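Local coordinates for uncharacterized protein (Pyrococcus abyssi, PDB 5IFF), which is the restriction DNA glycosylase R.PabI, which probably removes adenine bases from its DNA recognition sequence by cleaving their N-glycosidic bonds, at residues 87-92 / 190-195; 94-99 / 197-202. The protein carries 2 engineered substitutions. All coordinates share one frame; numbering follows the deposited sequence.

Interaction 1 (87-92 / 190-195); sequences YNDIYE and LMKELL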
ATOM      1  N   TYR A  87     -29.989 -29.519 -11.944  1.00 38.40           N
ATOM      2  CA  TYR A  87     -30.391 -29.729 -10.548  1.00 40.46           C
ATOM      3  C   TYR A  87     -29.685 -30.942 -10.020  1.00 35.29           C
ATOM      4  O   TYR A  87     -29.172 -30.922  -8.915  1.00 36.39           O
ATOM      5  CB  TYR A  87     -31.919 -29.944 -10.429  1.00 41.85           C
ATOM      6  CG  TYR A  87     -32.658 -28.665 -10.570  1.00 45.84           C
ATOM      7  CD1 TYR A  87     -32.879 -27.839  -9.462  1.00 47.75           C
ATOM      8  CD2 TYR A  87     -33.117 -28.249 -11.815  1.00 52.34           C
ATOM      9  CE1 TYR A  87     -33.558 -26.637  -9.584  1.00 51.64           C
ATOM     10  CE2 TYR A  87     -33.799 -27.051 -11.950  1.00 56.45           C
ATOM     11  CZ  TYR A  87     -34.013 -26.248 -10.832  1.00 55.57           C
ATOM     12  OH  TYR A  87     -34.698 -25.057 -10.969  1.00 59.56           O
ATOM     13  N   ASN A  88     -29.643 -31.995 -10.857  1.00 37.48           N
ATOM     14  CA  ASN A  88     -29.021 -33.218 -10.421  1.00 39.93           C
ATOM     15  C   ASN A  88     -27.530 -32.989 -10.083  1.00 39.31           C
ATOM     16  O   ASN A  88     -27.013 -33.589  -9.147  1.00 39.50           O
ATOM     17  CB  ASN A  88     -29.158 -34.296 -11.468  1.00 44.05           C
ATOM     18  CG  ASN A  88     -28.616 -35.620 -10.999  1.00 46.65           C
ATOM     19  OD1 ASN A  88     -29.264 -36.332 -10.265  1.00 51.58           O
ATOM     20  ND2 ASN A  88     -27.442 -35.967 -11.444  1.00 45.82           N
ATOM     21  N   ASP A  89     -26.856 -32.168 -10.900  1.00 38.16           N
ATOM     22  CA  ASP A  89     -25.467 -31.824 -10.620  1.00 37.61           C
ATOM     23  C   ASP A  89     -25.372 -31.216  -9.204  1.00 37.26           C
ATOM     24  O   ASP A  89     -24.436 -31.513  -8.427  1.00 37.23           O
ATOM     25  CB  ASP A  89     -24.929 -30.811 -11.628  1.00 34.73           C
ATOM     26  CG  ASP A  89     -24.670 -31.417 -13.013  1.00 38.71           C
ATOM     27  OD1 ASP A  89     -24.495 -32.640 -13.159  1.00 38.06           O
ATOM     28  OD2 ASP A  89     -24.643 -30.625 -13.974  1.00 39.74           O
ATOM     29  N   ILE A  90     -26.315 -30.309  -8.889  1.00 34.09           N
ATOM     30  CA  ILE A  90     -26.251 -29.593  -7.604  1.00 31.49           C
ATOM     31  C   ILE A  90     -26.538 -30.578  -6.463  1.00 32.90           C
ATOM     32  O   ILE A  90     -25.846 -30.555  -5.427  1.00 34.77           O
ATOM     33  CB  ILE A  90     -27.225 -28.376  -7.563  1.00 35.22           C
ATOM     34  CG1 ILE A  90     -26.674 -27.277  -8.479  1.00 38.17           C
ATOM     35  CG2 ILE A  90     -27.266 -27.721  -6.178  1.00 35.73           C
ATOM     36  CD1 ILE A  90     -27.715 -26.207  -8.770  1.00 40.62           C
ATOM     37  N   TYR A  91     -27.515 -31.470  -6.661  1.00 33.46           N
ATOM     38  CA  TYR A  91     -27.815 -32.455  -5.608  1.00 36.31           C
ATOM     39  C   TYR A  91     -26.612 -33.348  -5.310  1.00 43.04           C
ATOM     40  O   TYR A  91     -26.378 -33.740  -4.157  1.00 34.39           O
ATOM     41  CB  TYR A  91     -29.000 -33.351  -5.988  1.00 37.29           C
ATOM     42  CG  TYR A  91     -30.265 -32.626  -6.323  1.00 36.71           C
ATOM     43  CD1 TYR A  91     -30.569 -31.371  -5.757  1.00 39.02           C
ATOM     44  CD2 TYR A  91     -31.177 -33.202  -7.215  1.00 38.62           C
ATOM     45  CE1 TYR A  91     -31.811 -30.730  -6.099  1.00 37.89           C
ATOM     46  CE2 TYR A  91     -32.350 -32.591  -7.547  1.00 43.09           C
ATOM     47  CZ  TYR A  91     -32.655 -31.350  -6.997  1.00 40.35           C
ATOM     48  OH  TYR A  91     -33.848 -30.789  -7.404  1.00 47.22           O
ATOM     49  N   GLU A  92     -25.887 -33.734  -6.378  1.00 39.31           N
ATOM     50  CA  GLU A  92     -24.662 -34.528  -6.213  1.00 44.00           C
ATOM     51  C   GLU A  92     -23.574 -33.759  -5.436  1.00 36.19           C
ATOM     52  O   GLU A  92     -22.850 -34.310  -4.636  1.00 34.02           O
ATOM     53  CB  GLU A  92     -24.094 -34.939  -7.582  1.00 55.41           C
ATOM     54  CG  GLU A  92     -24.910 -36.013  -8.297  1.00 75.30           C
ATOM     55  CD  GLU A  92     -24.883 -37.357  -7.580  1.00 96.47           C
ATOM     56  OE1 GLU A  92     -23.783 -37.911  -7.371  1.00101.60           O
ATOM     57  OE2 GLU A  92     -25.968 -37.858  -7.224  1.00108.74           O
ATOM     58  N   LEU A 190     -15.172 -28.344 -14.469  1.00 31.08           N
ATOM     59  CA  LEU A 190     -14.287 -27.442 -13.760  1.00 31.29           C
ATOM     60  C   LEU A 190     -15.087 -26.729 -12.646  1.00 27.74           C
ATOM     61  O   LEU A 190     -14.578 -26.443 -11.600  1.00 26.20           O
ATOM     62  CB  LEU A 190     -13.715 -26.381 -14.665  1.00 32.68           C
ATOM     63  CG  LEU A 190     -12.831 -25.351 -13.965  1.00 33.45           C
ATOM     64  CD1 LEU A 190     -11.654 -26.024 -13.276  1.00 37.24           C
ATOM     65  CD2 LEU A 190     -12.335 -24.231 -14.957  1.00 30.57           C
ATOM     66  N   MET A 191     -16.302 -26.335 -12.956  1.00 26.98           N
ATOM     67  CA  MET A 191     -17.133 -25.664 -11.959  1.00 28.77           C
ATOM     68  C   MET A 191     -17.443 -26.645 -10.848  1.00 29.79           C
ATOM     69  O   MET A 191     -17.411 -26.260  -9.666  1.00 29.65           O
ATOM     70  CB  MET A 191     -18.447 -25.146 -12.582  1.00 31.22           C
ATOM     71  CG  MET A 191     -18.250 -23.869 -13.478  1.00 30.14           C
ATOM     72  SD  MET A 191     -19.812 -23.269 -14.213  1.00 38.19           S
ATOM     73  CE  MET A 191     -19.833 -24.248 -15.765  1.00 36.94           C
ATOM     74  N   LYS A 192     -17.744 -27.885 -11.220  1.00 29.67           N
ATOM     75  CA  LYS A 192     -17.970 -28.893 -10.194  1.00 30.32           C
ATOM     76  C   LYS A 192     -16.753 -29.085  -9.286  1.00 32.15           C
ATOM     77  O   LYS A 192     -16.873 -29.114  -8.063  1.00 29.04           O
ATOM     78  CB  LYS A 192     -18.322 -30.210 -10.816  1.00 29.65           C
ATOM     79  CG  LYS A 192     -19.665 -30.167 -11.576  1.00 31.75           C
ATOM     80  CD  LYS A 192     -19.887 -31.578 -12.200  1.00 37.99           C
ATOM     81  CE  LYS A 192     -21.167 -31.696 -13.023  1.00 42.06           C
ATOM     82  NZ  LYS A 192     -21.185 -32.993 -13.857  1.00 46.31           N
ATOM     83  N   GLU A 193     -15.586 -29.240  -9.900  1.00 28.78           N
ATOM     84  CA  GLU A 193     -14.390 -29.502  -9.094  1.00 27.96           C
ATOM     85  C   GLU A 193     -13.924 -28.324  -8.289  1.00 29.00           C
ATOM     86  O   GLU A 193     -13.294 -28.546  -7.255  1.00 30.99           O
ATOM     87  CB  GLU A 193     -13.240 -30.020  -9.989  1.00 28.90           C
ATOM     88  CG  GLU A 193     -13.528 -31.399 -10.646  1.00 36.54           C
ATOM     89  CD  GLU A 193     -13.758 -32.522  -9.629  1.00 41.58           C
ATOM     90  OE1 GLU A 193     -13.278 -32.428  -8.480  1.00 39.21           O
ATOM     91  OE2 GLU A 193     -14.406 -33.525  -9.967  1.00 43.62           O
ATOM     92  N   LEU A 194     -14.166 -27.087  -8.752  1.00 27.25           N
ATOM     93  CA  LEU A 194     -13.818 -25.920  -7.990  1.00 28.18           C
ATOM     94  C   LEU A 194     -14.743 -25.822  -6.736  1.00 27.11           C
ATOM     95  O   LEU A 194     -14.281 -25.463  -5.644  1.00 29.22           O
ATOM     96  CB  LEU A 194     -13.921 -24.630  -8.832  1.00 30.06           C
ATOM     97  CG  LEU A 194     -12.701 -24.412  -9.774  1.00 31.17           C
ATOM     98  CD1 LEU A 194     -13.048 -23.253 -10.765  1.00 27.58           C
ATOM     99  CD2 LEU A 194     -11.453 -24.091  -8.881  1.00 27.36           C
ATOM    100  N   LEU A 195     -16.023 -26.232  -6.890  1.00 26.61           N
ATOM    101  CA  LEU A 195     -16.953 -26.256  -5.746  1.00 27.48           C
ATOM    102  C   LEU A 195     -16.488 -27.313  -4.792  1.00 27.83           C
ATOM    103  O   LEU A 195     -16.422 -27.061  -3.608  1.00 29.51           O
ATOM    104  CB  LEU A 195     -18.405 -26.551  -6.206  1.00 25.88           C
ATOM    105  CG  LEU A 195     -19.001 -25.351  -6.966  1.00 27.68           C
ATOM    106  CD1 LEU A 195     -20.262 -25.868  -7.753  1.00 28.68           C
ATOM    107  CD2 LEU A 195     -19.386 -24.149  -6.047  1.00 29.04           C
TER
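Lys192 NZ reaches Asp89 OD1 at 3.4 Å in a salt bridge whose hydrogen bond is weak. The carboxylate also lies against the last methylene of the lysine: Lys192 CE is 3.5 Å from Asp89 CG, about as near as the ammonium is to the oxygen. The two side chains cross at about a right angle. Lys192 reaches over because its chain is extended beyond CG, with chi2 to chi4 all near 180°. The Lys192 side chain also touches Leu85. Asp89 stands in the first turn of helix 87-99. Its backbone N is bonded to Thr86 OG1, just before the helix. Lys192 stands in the first half of helix 188-201, so the bridge joins two helices that are far apart in sequence. The CA atoms of Asp89 and Lys192 are 8.1 Å apart. An alanine at Asp89 would leave the ammonium of Lys192 without this acidic mate and is likely to let the end of the lysine chain swing more freely. The deeper side of helix 188-201 is apolar, with Leu190 and Leu194 on strand 154-163 and Met191 on helix 72-81.

Interaction 2 (94-99 / 197-202); sequences LKFADD and AFIIAS
This is a buried apolar contact between the C-terminal parts of two helices, 87-99 and 188-201. The short helical segments run nearly parallel, at 17°, and their axes come within 10.1 Å. Phe96 and Ala97 on one side meet Ile199 and Ile200 on the other. The backbones are closest at Ala97 and Ile199, with CA atoms 6.2 Å apart.

The Phe96 side chain reaches both isoleucines. Its CG lies anti to the backbone N (chi1 175°), which carries the ring across to the second helix. Ring atoms CD2, CE2 and CZ make the contacts. Ile199 CG2 lies 3.7 Å from Phe96 CE2, and Ile200 CG2 lies 3.7 Å from Phe96 CZ. Both methyls approach the ring obliquely. The branches of Ile199 divide the work. Its CG2 methyl goes to the ring, while CD1, at the end of the other branch, sits 3.9 Å from Ala97 CB and also 4.0 Å from Phe96 CD2. The small Ala97 side chain thus takes the tip of Ile199.

Other elements close round these side chains. Lys196 makes a cation-pi contact with Phe96, and Tyr119 of the second subunit packs on the same residue. Helix 203-216 touches Ala97 through Val210 and Ile199 through Lys206, whose NZ also bonds to Ala97 O.

Ile200 packs on Ile143 of strand 140-147, and Phe121 of the second subunit also touches it. Its side chain is about 7 Å from that of Val158, which binds adenine in this protein, though none is bound to this chain here. Helix 188-201 lies against strands 140-147 and 154-163, with helix 87-99 packed beside it, in the half-pipe fold known for R.PabI.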
ATOM      1  N   LEU A  94     -24.214 -31.360  -3.211  1.00 33.94           N
ATOM      2  CA  LEU A  94     -24.702 -31.277  -1.808  1.00 31.39           C
ATOM      3  C   LEU A  94     -24.460 -32.596  -1.069  1.00 34.36           C
ATOM      4  O   LEU A  94     -24.087 -32.600   0.141  1.00 37.07           O
ATOM      5  CB  LEU A  94     -26.184 -30.879  -1.771  1.00 32.89           C
ATOM      6  CG  LEU A  94     -26.483 -29.436  -2.230  1.00 32.35           C
ATOM      7  CD1 LEU A  94     -28.017 -29.243  -2.274  1.00 36.87           C
ATOM      8  CD2 LEU A  94     -25.827 -28.430  -1.332  1.00 33.01           C
ATOM      9  N   LYS A  95     -24.657 -33.703  -1.772  1.00 34.40           N
ATOM     10  CA  LYS A  95     -24.373 -35.038  -1.230  1.00 40.65           C
ATOM     11  C   LYS A  95     -22.882 -35.226  -0.888  1.00 38.57           C
ATOM     12  O   LYS A  95     -22.530 -35.833   0.124  1.00 39.12           O
ATOM     13  CB  LYS A  95     -24.774 -36.125  -2.216  1.00 49.65           C
ATOM     14  CG  LYS A  95     -24.799 -37.526  -1.586  1.00 65.35           C
ATOM     15  CD  LYS A  95     -25.441 -38.580  -2.521  1.00 78.76           C
ATOM     16  CE  LYS A  95     -26.673 -38.047  -3.269  1.00 78.17           C
ATOM     17  NZ  LYS A  95     -27.722 -39.099  -3.589  1.00 83.44           N
ATOM     18  N   PHE A  96     -22.027 -34.768  -1.783  1.00 34.77           N
ATOM     19  CA  PHE A  96     -20.578 -34.781  -1.538  1.00 38.95           C
ATOM     20  C   PHE A  96     -20.232 -34.007  -0.250  1.00 36.35           C
ATOM     21  O   PHE A  96     -19.537 -34.532   0.647  1.00 35.67           O
ATOM     22  CB  PHE A  96     -19.842 -34.194  -2.748  1.00 38.25           C
ATOM     23  CG  PHE A  96     -18.340 -34.054  -2.554  1.00 34.75           C
ATOM     24  CD1 PHE A  96     -17.516 -35.178  -2.574  1.00 37.59           C
ATOM     25  CD2 PHE A  96     -17.776 -32.806  -2.356  1.00 33.43           C
ATOM     26  CE1 PHE A  96     -16.119 -35.062  -2.417  1.00 40.00           C
ATOM     27  CE2 PHE A  96     -16.381 -32.672  -2.187  1.00 37.47           C
ATOM     28  CZ  PHE A  96     -15.555 -33.819  -2.220  1.00 33.46           C
ATOM     29  N   ALA A  97     -20.745 -32.782  -0.144  1.00 32.92           N
ATOM     30  CA  ALA A  97     -20.495 -31.978   1.039  1.00 35.67           C
ATOM     31  C   ALA A  97     -20.962 -32.659   2.322  1.00 37.29           C
ATOM     32  O   ALA A  97     -20.316 -32.487   3.366  1.00 36.42           O
ATOM     33  CB  ALA A  97     -21.139 -30.612   0.898  1.00 30.10           C
ATOM     34  N   ASP A  98     -22.060 -33.435   2.266  1.00 35.06           N
ATOM     35  CA  ASP A  98     -22.530 -34.171   3.444  1.00 42.62           C
ATOM     36  C   ASP A  98     -21.516 -35.184   3.921  1.00 44.36           C
ATOM     37  O   ASP A  98     -21.412 -35.460   5.113  1.00 41.18           O
ATOM     38  CB  ASP A  98     -23.852 -34.906   3.155  1.00 43.45           C
ATOM     39  CG  ASP A  98     -25.037 -33.958   3.079  1.00 48.39           C
ATOM     40  OD1 ASP A  98     -24.914 -32.841   3.643  1.00 52.75           O
ATOM     41  OD2 ASP A  98     -26.078 -34.321   2.475  1.00 49.52           O
ATOM     42  N   ASP A  99     -20.803 -35.762   2.974  1.00 47.39           N
ATOM     43  CA  ASP A  99     -19.827 -36.819   3.246  1.00 53.50           C
ATOM     44  C   ASP A  99     -18.459 -36.274   3.741  1.00 42.50           C
ATOM     45  O   ASP A  99     -17.670 -36.985   4.320  1.00 44.93           O
ATOM     46  CB  ASP A  99     -19.608 -37.675   1.978  1.00 57.45           C
ATOM     47  CG  ASP A  99     -20.913 -38.323   1.442  1.00 84.28           C
ATOM     48  OD1 ASP A  99     -21.862 -38.571   2.226  1.00 82.34           O
ATOM     49  OD2 ASP A  99     -20.981 -38.600   0.222  1.00 80.45           O
ATOM     50  N   ALA A 197     -13.451 -28.390  -4.457  1.00 27.51           N
ATOM     51  CA  ALA A 197     -12.225 -27.860  -3.829  1.00 30.16           C
ATOM     52  C   ALA A 197     -12.554 -26.992  -2.593  1.00 30.46           C
ATOM     53  O   ALA A 197     -11.958 -27.154  -1.517  1.00 29.11           O
ATOM     54  CB  ALA A 197     -11.386 -27.061  -4.862  1.00 27.61           C
ATOM     55  N   PHE A 198     -13.493 -26.062  -2.725  1.00 28.24           N
ATOM     56  CA  PHE A 198     -13.816 -25.223  -1.613  1.00 29.08           C
ATOM     57  C   PHE A 198     -14.440 -26.036  -0.463  1.00 30.82           C
ATOM     58  O   PHE A 198     -14.203 -25.747   0.729  1.00 31.96           O
ATOM     59  CB  PHE A 198     -14.764 -24.087  -2.072  1.00 27.05           C
ATOM     60  CG  PHE A 198     -14.041 -22.918  -2.671  1.00 29.29           C
ATOM     61  CD1 PHE A 198     -13.215 -22.120  -1.861  1.00 32.05           C
ATOM     62  CD2 PHE A 198     -14.148 -22.612  -4.034  1.00 30.21           C
ATOM     63  CE1 PHE A 198     -12.529 -20.994  -2.394  1.00 35.21           C
ATOM     64  CE2 PHE A 198     -13.453 -21.507  -4.585  1.00 29.72           C
ATOM     65  CZ  PHE A 198     -12.649 -20.701  -3.770  1.00 34.02           C
ATOM     66  N   ILE A 199     -15.232 -27.045  -0.830  1.00 29.04           N
ATOM     67  CA  ILE A 199     -15.875 -27.909   0.139  1.00 31.54           C
ATOM     68  C   ILE A 199     -14.823 -28.652   1.000  1.00 31.53           C
ATOM     69  O   ILE A 199     -15.026 -28.786   2.209  1.00 31.94           O
ATOM     70  CB  ILE A 199     -16.823 -28.903  -0.570  1.00 31.70           C
ATOM     71  CG1 ILE A 199     -18.114 -28.173  -0.940  1.00 28.76           C
ATOM     72  CG2 ILE A 199     -17.151 -30.108   0.310  1.00 32.67           C
ATOM     73  CD1 ILE A 199     -18.986 -29.000  -1.886  1.00 28.37           C
ATOM     74  N   ILE A 200     -13.703 -29.087   0.401  1.00 27.99           N
ATOM     75  CA  ILE A 200     -12.705 -29.846   1.182  1.00 29.38           C
ATOM     76  C   ILE A 200     -11.601 -28.930   1.781  1.00 32.83           C
ATOM     77  O   ILE A 200     -10.808 -29.375   2.601  1.00 31.52           O
ATOM     78  CB  ILE A 200     -12.050 -30.949   0.372  1.00 34.40           C
ATOM     79  CG1 ILE A 200     -11.186 -30.374  -0.764  1.00 33.46           C
ATOM     80  CG2 ILE A 200     -13.112 -31.928  -0.135  1.00 32.69           C
ATOM     81  CD1 ILE A 200     -10.126 -31.380  -1.260  1.00 36.54           C
ATOM     82  N   ALA A 201     -11.619 -27.647   1.427  1.00 32.57           N
ATOM     83  CA  ALA A 201     -10.596 -26.708   1.928  1.00 32.53           C
ATOM     84  C   ALA A 201     -10.714 -26.393   3.422  1.00 33.23           C
ATOM     85  O   ALA A 201      -9.694 -26.373   4.156  1.00 35.12           O
ATOM     86  CB  ALA A 201     -10.669 -25.401   1.115  1.00 30.11           C
ATOM     87  N   SER A 202     -11.936 -26.100   3.881  1.00 29.80           N
ATOM     88  CA  SER A 202     -12.197 -25.818   5.307  1.00 31.35           C
ATOM     89  C   SER A 202     -13.673 -25.978   5.598  1.00 36.25           C
ATOM     90  O   SER A 202     -14.502 -25.825   4.672  1.00 32.97           O
ATOM     91  CB  SER A 202     -11.785 -24.409   5.699  1.00 33.78           C
ATOM     92  OG  SER A 202     -12.645 -23.425   5.119  1.00 34.57           O
TER

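In the fold
Both interactions join helix 87-99 to helix 188-201, and their segments follow one another along each helix. Interaction 1 lies nearer the N-terminal ends, interaction 2 nearer the C-terminal ends, with centres 11 Å apart. Their chemistry differs with place. Interaction 1 is a surface contact, one weak charged pair burying 80 Å². Interaction 2 is buried and wholly apolar, with 181 Å² buried. The backbones also come closer there. Both lie on the same side of the chain's centre, and at interaction 2 the second subunit reaches residues that make the contact. Interaction 2 is the nearer to adenine-binding Val158; neither touches the bound DNA.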